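PDB 6KXD: ketosynthase from Streptomyces sp. MSC090213JE08, which probably serves as the chain length factor partner of a ketosynthase that extends the polyketide chain of ishigamide in a highly reducing type II polyketide synthase. Local coordinates for residues 116-121 / 171-177; 265-270 / 302-307; 351-357 / 369-375. All coordinates share one frame; numbering follows the deposited sequence.

Contact 1: residues 116-121 / 171-177; sequences VVLGIT and NTTVAGG
Val-116 to Gly-119 and Asn-171 to Val-174 pair as parallel strands, 4.6 Å between axes; Ile-120 N bonds Val-174 O, and beyond the strands Gly-177 N bonds Ile-120 O at 3.1 Å. On one face Asn-171 lies alongside Val-116, its ND2 3.5 Å from Val-116 CB; the amide is satisfied by Ala-158 O and by Asn-398 of the partner chain. Just past the strand end, Ile-120 crosses Thr-173, which shares the face of Asn-171, at about a right angle. With CG1 wedged between backbone N and carbonyl carbon (chi1 59°), Ile-120 brings CD1 to 3.7 Å from Thr-173 CG2. On the other face Val-117 CG2 packs 4.2 Å from Val-174 CG1, and beta-branched residues suit such extended backbone. Gly-176 and Gly-177 adopt backbone angles that suit glycine in the turn. Thr-121 OG1 sits 3.3 Å from Gly-177 CA and bonds Glu-206. Helix 156-165 covers Val-116 and Leu-118, helix 180-193 covers Val-117 and Val-174, strand 199-206 flanks Val-117 and Gly-119, and the partner subunit of the dimer bonds the backbone of Thr-173 and Ala-175, as expected for a thiolase-fold dimer interface.

Contact 2: residues 265-270 / 302-307; sequences PGAAVT and AEHEAL
Val-269 meets the second helix with both methyls. Val-269 CG1 lies opposite the backbone N (chi1 170°) and rests 4.0 Å from Ala-306 CB, with Leu-307 CG beyond it, while its CG2, swung beside the N, reaches Glu-303 CB at 4.0 Å. The valine and the glutamate cross at about a right angle; the methyl meets CB and CA of Glu-303, with CG slightly farther. The extended chain of Glu-303 carries the carboxylate on to the backbone N of Cys-293, with a weak bond to Ala-294 N. A beta-branched residue suits this place because its two methyls can touch two neighbours at once, with no longer chain to order.

The helices cross at -46° with axes 8.0 Å apart, and at this close approach the short side chains of Ala-302 and Ala-306, one helical turn apart, meet the backbone of Gly-266. Both helices belong to the helical layer that, in this thiolase-like fold, covers a sheet in the C-terminal half, and Val-269, Glu-303 and Leu-307 all touch Cys-358 of strand 354-360 beneath.

Ala-302 CB fits against Pro-265, 3.6 Å from its CG, and equally near Gly-266 N. Ala-306 CB sits in a polar notch, 3.4 Å from Thr-270 OG1 and 3.5 Å from Gly-266 O. That hydroxyl, turned beside its own backbone N (chi1 -59°), donates back along the helix from Thr-270 OG1 to Gly-266 O at 2.8 Å. The same carbonyl accepts Thr-270 N from the opposite face of its plane.

Contact 3: residues 351-357 / 369-375; sequences RGRIALV and AVLRLIG
The guanidinium of Arg-372 carries the CD1 methyl of Ile-354 over the centre of one face, 3.4 Å above the plane, and at its edge meets Gly-352 O, which lies in that plane. Arg-372 NH1 donates to Gly-352 O at 3.0 Å, the one bond across the hairpin made by this side chain. To get there the arginine bends at chi2 and chi3, the latter almost eclipsed (19°), which folds the chain across toward the loop at Gly-352 and lays Arg-372 CD 3.4 Å from Gly-352 O. A leucine in its place would probably leave Gly-352 O without its side-chain donor and Ile-354 CD1 without the flat surface it covers.

Arg-351 presents another guanidinium: Gly-375 O stands at its edge, in plane, but the bond from Arg-351 NE is weak at 3.3 Å. The aliphatic part of that arginine runs past Ile-374 O, and NH2 touches Ile-374 CG2; here the weak side-chain bond joins the backbone bond from Gly-352 N to Leu-373 O, itself weak.

Inward, the pairing becomes regular. Leu-373 N bonds Arg-353 O, and Ala-355 with Leu-371 and Val-357 with Ala-369 form hydrogen-bonded pairs. Ile-354 CG2 packs 3.7 Å from Val-370 CG1 on the face that holds Leu-356 and lies against helix 265-280. On the other face Val-357 CG2 meets Ala-369 CB at 3.7 Å; there helix 332-344 covers Ala-355 and Val-357, and Ala-355, small, meets its Val-340, while Ala-369 touches Val-255 of strand 250-259. The whole is an antiparallel beta hairpin, extended by strands 287-291 and 250-259 and sandwiched between helices, as in the C-terminal half of the thiolase fold.

Contacts 2 and 3 belong together: their centres are 20 Å apart, yet they touch where Leu-307 CD2 meets Leu-356 CD2 at 3.7 Å. Helix 265-280 also joins them, since it starts in contact 2 and its later turns cover Leu-356 and Val-370 of contact 3. Contact 1 stands apart, with its centre 24 Å from that of contact 2 and 23 Å from that of contact 3, and of the three it alone touches the partner subunit of the dimer. It probably borders the region that is the active site in catalytic relatives, where the strand corresponding to 171-174 leads to the nucleophilic cysteine at the start of the next helix.

Contact 1: residues 116-121 / 171-177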
loop_
_atom_site.group_PDB
_atom_site.type_symbol
_atom_site.label_atom_id
_atom_site.label_comp_id
_atom_site.label_asym_id
_atom_site.label_seq_id
_atom_site.Cartn_x
_atom_site.Cartn_y
_atom_site.Cartn_z
ATOM N N VAL B 116 -0.101 -6.578 10.797
ATOM C CA VAL B 116 0.551 -7.199 9.688
ATOM C C VAL B 116 0.833 -6.105 8.676
ATOM O O VAL B 116 -0.118 -5.383 8.346
ATOM C CB VAL B 116 -0.330 -8.265 9.000
ATOM C CG1 VAL B 116 0.333 -8.771 7.723
ATOM C CG2 VAL B 116 -0.637 -9.419 9.942
ATOM N N VAL B 117 2.095 -5.982 8.237
ATOM C CA VAL B 117 2.363 -5.108 7.081
ATOM C C VAL B 117 3.353 -5.809 6.151
ATOM O O VAL B 117 4.429 -6.230 6.578
ATOM C CB VAL B 117 2.828 -3.702 7.483
ATOM C CG1 VAL B 117 4.055 -3.692 8.369
ATOM C CG2 VAL B 117 3.042 -2.844 6.240
ATOM N N LEU B 118 2.962 -5.954 4.861
ATOM C CA LEU B 118 3.730 -6.609 3.871
ATOM C C LEU B 118 4.079 -5.624 2.751
ATOM O O LEU B 118 3.205 -4.933 2.282
ATOM C CB LEU B 118 2.943 -7.770 3.292
ATOM C CG LEU B 118 3.732 -8.719 2.395
ATOM C CD1 LEU B 118 4.807 -9.495 3.159
ATOM C CD2 LEU B 118 2.796 -9.706 1.699
ATOM N N GLY B 119 5.353 -5.567 2.382
ATOM C CA GLY B 119 5.776 -4.803 1.191
ATOM C C GLY B 119 5.784 -5.673 -0.071
ATOM O O GLY B 119 6.139 -6.876 -0.090
ATOM N N ILE B 120 5.406 -5.041 -1.184
ATOM C CA ILE B 120 5.310 -5.700 -2.478
ATOM C C ILE B 120 5.858 -4.723 -3.516
ATOM O O ILE B 120 6.144 -3.591 -3.170
ATOM C CB ILE B 120 3.857 -6.062 -2.822
ATOM C CG1 ILE B 120 2.960 -4.825 -2.861
ATOM C CG2 ILE B 120 3.348 -7.123 -1.862
ATOM C CD1 ILE B 120 1.541 -5.048 -3.414
ATOM N N THR B 121 5.980 -5.215 -4.750
ATOM C CA THR B 121 6.276 -4.390 -5.928
ATOM C C THR B 121 4.943 -4.066 -6.599
ATOM O O THR B 121 4.458 -2.918 -6.642
ATOM C CB THR B 121 7.255 -5.095 -6.864
ATOM O OG1 THR B 121 8.476 -5.407 -6.208
ATOM C CG2 THR B 121 7.579 -4.261 -8.081
ATOM N N ASN B 171 -3.901 -4.407 9.207
ATOM C CA ASN B 171 -3.490 -5.240 8.117
ATOM C C ASN B 171 -3.225 -4.337 6.923
ATOM O O ASN B 171 -4.168 -3.793 6.390
ATOM C CB ASN B 171 -4.548 -6.267 7.775
ATOM C CG ASN B 171 -3.992 -7.372 6.919
ATOM O OD1 ASN B 171 -4.050 -7.289 5.697
ATOM N ND2 ASN B 171 -3.504 -8.424 7.565
ATOM N N THR B 172 -1.946 -4.195 6.559
ATOM C CA THR B 172 -1.564 -3.244 5.574
ATOM C C THR B 172 -0.632 -3.917 4.561
ATOM O O THR B 172 0.138 -4.816 4.853
ATOM C CB THR B 172 -0.870 -2.044 6.216
ATOM O OG1 THR B 172 -1.714 -1.559 7.252
ATOM C CG2 THR B 172 -0.606 -0.929 5.229
ATOM N N THR B 173 -0.703 -3.434 3.314
ATOM C CA THR B 173 0.212 -3.799 2.289
ATOM C C THR B 173 0.749 -2.494 1.720
ATOM O O THR B 173 -0.047 -1.533 1.563
ATOM C CB THR B 173 -0.447 -4.622 1.174
ATOM O OG1 THR B 173 -1.054 -5.718 1.852
ATOM C CG2 THR B 173 0.523 -5.139 0.143
ATOM N N VAL B 174 2.058 -2.450 1.509
ATOM C CA VAL B 174 2.686 -1.251 0.987
ATOM C C VAL B 174 3.499 -1.709 -0.212
ATOM O O VAL B 174 3.960 -2.801 -0.303
ATOM C CB VAL B 174 3.556 -0.483 2.003
ATOM C CG1 VAL B 174 2.721 0.050 3.150
ATOM C CG2 VAL B 174 4.737 -1.323 2.488
ATOM N N ALA B 175 3.597 -0.837 -1.206
ATOM C CA ALA B 175 4.348 -1.162 -2.369
ATOM C C ALA B 175 5.737 -0.554 -2.190
ATOM O O ALA B 175 6.118 -0.254 -1.094
ATOM C CB ALA B 175 3.649 -0.627 -3.600
ATOM N N GLY B 176 6.491 -0.357 -3.272
ATOM C CA GLY B 176 7.796 0.252 -3.124
ATOM C C GLY B 176 8.901 -0.610 -3.663
ATOM O O GLY B 176 10.063 -0.199 -3.689
ATOM N N GLY B 177 8.593 -1.848 -4.056
ATOM C CA GLY B 177 9.608 -2.684 -4.626
ATOM C C GLY B 177 10.743 -2.961 -3.653
ATOM O O GLY B 177 10.533 -3.391 -2.515
HETATM O O HOH W 1 -0.822 -2.915 9.427
HETATM O O HOH W 2 6.080 -0.777 -6.130
#

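Contact 2: residues 265-270 / 302-307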
loop_
_atom_site.group_PDB
_atom_site.type_symbol
_atom_site.label_atom_id
_atom_site.label_comp_id
_atom_site.label_asym_id
_atom_site.label_seq_id
_atom_site.Cartn_x
_atom_site.Cartn_y
_atom_site.Cartn_z
ATOM N N PRO B 265 21.600 8.557 -7.479
ATOM C CA PRO B 265 21.260 7.549 -6.479
ATOM C C PRO B 265 22.385 7.416 -5.441
ATOM O O PRO B 265 22.148 7.110 -4.279
ATOM C CB PRO B 265 21.083 6.260 -7.298
ATOM C CG PRO B 265 21.897 6.487 -8.565
ATOM C CD PRO B 265 21.750 7.967 -8.821
ATOM N N GLY B 266 23.619 7.650 -5.868
ATOM C CA GLY B 266 24.734 7.650 -4.921
ATOM C C GLY B 266 24.554 8.685 -3.818
ATOM O O GLY B 266 24.740 8.402 -2.646
ATOM N N ALA B 267 24.271 9.910 -4.233
ATOM C CA ALA B 267 24.070 11.052 -3.374
ATOM C C ALA B 267 22.846 10.827 -2.490
ATOM O O ALA B 267 22.859 11.163 -1.343
ATOM C CB ALA B 267 23.907 12.307 -4.184
ATOM N N ALA B 268 21.805 10.209 -3.036
ATOM C CA ALA B 268 20.600 9.966 -2.245
ATOM C C ALA B 268 20.859 8.891 -1.190
ATOM O O ALA B 268 20.332 8.979 -0.081
ATOM C CB ALA B 268 19.473 9.559 -3.139
ATOM N N VAL B 269 21.569 7.836 -1.587
ATOM C CA VAL B 269 21.916 6.768 -0.657
ATOM C C VAL B 269 22.777 7.353 0.465
ATOM O O VAL B 269 22.552 7.089 1.613
ATOM C CB VAL B 269 22.671 5.627 -1.335
ATOM C CG1 VAL B 269 23.235 4.667 -0.310
ATOM C CG2 VAL B 269 21.805 4.889 -2.359
ATOM N N THR B 270 23.802 8.098 0.078
ATOM C CA THR B 270 24.692 8.762 1.056
ATOM C C THR B 270 23.897 9.616 2.035
ATOM O O THR B 270 24.069 9.456 3.239
ATOM C CB THR B 270 25.789 9.572 0.361
ATOM O OG1 THR B 270 26.518 8.640 -0.439
ATOM C CG2 THR B 270 26.670 10.301 1.356
ATOM N N ALA B 302 25.738 2.553 -7.809
ATOM C CA ALA B 302 25.940 3.775 -7.135
ATOM C C ALA B 302 25.763 3.543 -5.628
ATOM O O ALA B 302 26.480 4.106 -4.816
ATOM C CB ALA B 302 24.979 4.823 -7.652
ATOM N N GLU B 303 24.772 2.718 -5.267
ATOM C CA GLU B 303 24.509 2.406 -3.875
ATOM C C GLU B 303 25.717 1.724 -3.255
ATOM O O GLU B 303 26.148 2.120 -2.143
ATOM C CB GLU B 303 23.283 1.501 -3.776
ATOM C CG GLU B 303 23.090 0.916 -2.397
ATOM C CD GLU B 303 22.095 -0.246 -2.439
ATOM O OE1 GLU B 303 22.010 -0.929 -3.485
ATOM O OE2 GLU B 303 21.371 -0.409 -1.471
ATOM N N HIS B 304 26.266 0.734 -3.973
ATOM C CA HIS B 304 27.408 0.018 -3.540
ATOM C C HIS B 304 28.588 0.988 -3.373
ATOM O O HIS B 304 29.275 0.923 -2.359
ATOM C CB HIS B 304 27.778 -1.136 -4.471
ATOM C CG HIS B 304 28.945 -1.891 -3.927
ATOM N ND1 HIS B 304 28.794 -2.909 -2.993
ATOM C CD2 HIS B 304 30.274 -1.719 -4.094
ATOM C CE1 HIS B 304 29.981 -3.372 -2.656
ATOM N NE2 HIS B 304 30.905 -2.649 -3.311
ATOM N N GLU B 305 28.822 1.841 -4.363
ATOM C CA GLU B 305 29.954 2.820 -4.267
ATOM C C GLU B 305 29.753 3.752 -3.064
ATOM O O GLU B 305 30.690 4.074 -2.345
ATOM C CB GLU B 305 30.120 3.626 -5.562
ATOM C CG GLU B 305 30.692 2.813 -6.711
ATOM C CD GLU B 305 31.936 2.008 -6.339
ATOM O OE1 GLU B 305 31.804 0.785 -6.052
ATOM O OE2 GLU B 305 33.032 2.610 -6.306
ATOM N N ALA B 306 28.524 4.214 -2.860
ATOM C CA ALA B 306 28.188 5.138 -1.772
ATOM C C ALA B 306 28.480 4.481 -0.417
ATOM O O ALA B 306 29.041 5.109 0.455
ATOM C CB ALA B 306 26.761 5.594 -1.873
ATOM N N LEU B 307 28.045 3.234 -0.215
ATOM C CA LEU B 307 28.247 2.564 1.048
ATOM C C LEU B 307 29.712 2.177 1.251
ATOM O O LEU B 307 30.192 2.199 2.360
ATOM C CB LEU B 307 27.369 1.305 1.109
ATOM C CG LEU B 307 25.918 1.622 1.400
ATOM C CD1 LEU B 307 25.077 0.372 1.229
ATOM C CD2 LEU B 307 25.763 2.200 2.803
HETATM O O HOH W 3 29.139 7.597 0.538
#

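Contact 3: residues 351-357 / 369-375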
loop_
_atom_site.group_PDB
_atom_site.type_symbol
_atom_site.label_atom_id
_atom_site.label_comp_id
_atom_site.label_asym_id
_atom_site.label_seq_id
_atom_site.Cartn_x
_atom_site.Cartn_y
_atom_site.Cartn_z
ATOM N N ARG B 351 27.124 -9.286 18.984
ATOM C CA ARG B 351 26.282 -8.717 20.011
ATOM C C ARG B 351 26.622 -7.236 20.193
ATOM O O ARG B 351 27.770 -6.886 20.298
ATOM C CB ARG B 351 26.407 -9.432 21.362
ATOM C CG ARG B 351 25.410 -8.922 22.402
ATOM C CD ARG B 351 24.960 -9.956 23.445
ATOM N NE ARG B 351 23.588 -9.741 23.931
ATOM C CZ ARG B 351 23.224 -8.813 24.819
ATOM N NH1 ARG B 351 24.143 -8.066 25.407
ATOM N NH2 ARG B 351 21.948 -8.624 25.107
ATOM N N GLY B 352 25.578 -6.413 20.225
ATOM C CA GLY B 352 25.595 -4.962 20.356
ATOM C C GLY B 352 26.095 -4.233 19.121
ATOM O O GLY B 352 26.246 -3.028 19.193
ATOM N N ARG B 353 26.344 -4.950 18.000
ATOM C CA ARG B 353 26.958 -4.302 16.852
ATOM C C ARG B 353 25.881 -3.604 16.012
ATOM O O ARG B 353 24.759 -4.013 15.977
ATOM C CB ARG B 353 27.723 -5.311 15.996
ATOM C CG ARG B 353 28.955 -5.897 16.670
ATOM C CD ARG B 353 29.998 -4.860 17.041
ATOM N NE ARG B 353 31.098 -5.581 17.686
ATOM C CZ ARG B 353 32.287 -5.827 17.146
ATOM N NH1 ARG B 353 32.860 -4.925 16.369
ATOM N NH2 ARG B 353 32.893 -6.983 17.387
ATOM N N ILE B 354 26.286 -2.573 15.270
ATOM C CA ILE B 354 25.402 -1.858 14.382
ATOM C C ILE B 354 25.408 -2.501 12.993
ATOM O O ILE B 354 26.450 -2.872 12.411
ATOM C CB ILE B 354 25.788 -0.367 14.307
ATOM C CG1 ILE B 354 25.597 0.338 15.643
ATOM C CG2 ILE B 354 24.998 0.348 13.210
ATOM C CD1 ILE B 354 24.148 0.468 16.041
ATOM N N ALA B 355 24.207 -2.616 12.417
ATOM C CA ALA B 355 24.063 -3.012 11.065
ATOM C C ALA B 355 23.230 -1.963 10.318
ATOM O O ALA B 355 22.355 -1.323 10.825
ATOM C CB ALA B 355 23.423 -4.372 10.969
ATOM N N LEU B 356 23.557 -1.821 9.055
ATOM C CA LEU B 356 22.915 -0.885 8.154
ATOM C C LEU B 356 22.452 -1.681 6.936
ATOM O O LEU B 356 23.252 -2.432 6.346
ATOM C CB LEU B 356 23.917 0.177 7.710
ATOM C CG LEU B 356 23.362 1.340 6.901
ATOM C CD1 LEU B 356 24.180 2.590 7.151
ATOM C CD2 LEU B 356 23.416 1.022 5.419
ATOM N N VAL B 357 21.191 -1.496 6.557
ATOM C CA VAL B 357 20.664 -2.106 5.330
ATOM C C VAL B 357 20.161 -0.961 4.451
ATOM O O VAL B 357 19.645 -0.010 4.935
ATOM C CB VAL B 357 19.573 -3.153 5.603
ATOM C CG1 VAL B 357 20.087 -4.225 6.530
ATOM C CG2 VAL B 357 18.291 -2.561 6.121
ATOM N N ALA B 369 17.970 1.352 6.820
ATOM C CA ALA B 369 17.678 1.051 8.201
ATOM C C ALA B 369 18.981 0.801 8.952
ATOM O O ALA B 369 19.872 0.081 8.476
ATOM C CB ALA B 369 16.738 -0.119 8.355
ATOM N N VAL B 370 19.001 1.291 10.197
ATOM C CA VAL B 370 20.122 1.046 11.126
ATOM C C VAL B 370 19.609 0.192 12.286
ATOM O O VAL B 370 18.579 0.508 12.895
ATOM C CB VAL B 370 20.723 2.374 11.604
ATOM C CG1 VAL B 370 21.842 2.171 12.609
ATOM C CG2 VAL B 370 21.221 3.183 10.432
ATOM N N LEU B 371 20.253 -0.952 12.484
ATOM C CA LEU B 371 19.845 -1.914 13.531
ATOM C C LEU B 371 20.974 -2.025 14.548
ATOM O O LEU B 371 22.133 -1.910 14.190
ATOM C CB LEU B 371 19.648 -3.289 12.928
ATOM C CG LEU B 371 18.715 -3.348 11.712
ATOM C CD1 LEU B 371 18.689 -4.757 11.152
ATOM C CD2 LEU B 371 17.323 -2.910 12.073
ATOM N N ARG B 372 20.616 -2.339 15.787
ATOM C CA ARG B 372 21.605 -2.766 16.742
ATOM C C ARG B 372 21.360 -4.239 17.033
ATOM O O ARG B 372 20.216 -4.574 17.445
ATOM C CB ARG B 372 21.493 -1.889 17.976
ATOM C CG ARG B 372 22.144 -2.536 19.193
ATOM C CD ARG B 372 23.164 -1.716 19.924
ATOM N NE ARG B 372 23.165 -0.273 19.724
ATOM C CZ ARG B 372 24.276 0.438 19.505
ATOM N NH1 ARG B 372 25.434 -0.180 19.286
ATOM N NH2 ARG B 372 24.205 1.758 19.489
ATOM N N LEU B 373 22.391 -5.068 16.809
ATOM C CA LEU B 373 22.276 -6.515 16.991
ATOM C C LEU B 373 22.331 -6.756 18.499
ATOM O O LEU B 373 23.088 -6.088 19.215
ATOM C CB LEU B 373 23.328 -7.263 16.167
ATOM C CG LEU B 373 23.327 -6.888 14.684
ATOM C CD1 LEU B 373 24.480 -7.512 13.942
ATOM C CD2 LEU B 373 21.995 -7.279 14.051
ATOM N N ILE B 374 21.425 -7.604 18.987
ATOM C CA ILE B 374 21.322 -7.896 20.389
ATOM C C ILE B 374 21.594 -9.394 20.518
ATOM O O ILE B 374 22.763 -9.762 20.495
ATOM C CB ILE B 374 19.978 -7.407 20.936
ATOM C CG1 ILE B 374 19.873 -5.892 20.752
ATOM C CG2 ILE B 374 19.763 -7.816 22.390
ATOM C CD1 ILE B 374 18.502 -5.373 21.007
ATOM N N GLY B 375 20.540 -10.220 20.522
ATOM C CA GLY B 375 20.607 -11.685 20.751
ATOM C C GLY B 375 20.327 -12.046 22.204
ATOM O O GLY B 375 20.739 -11.296 23.104
#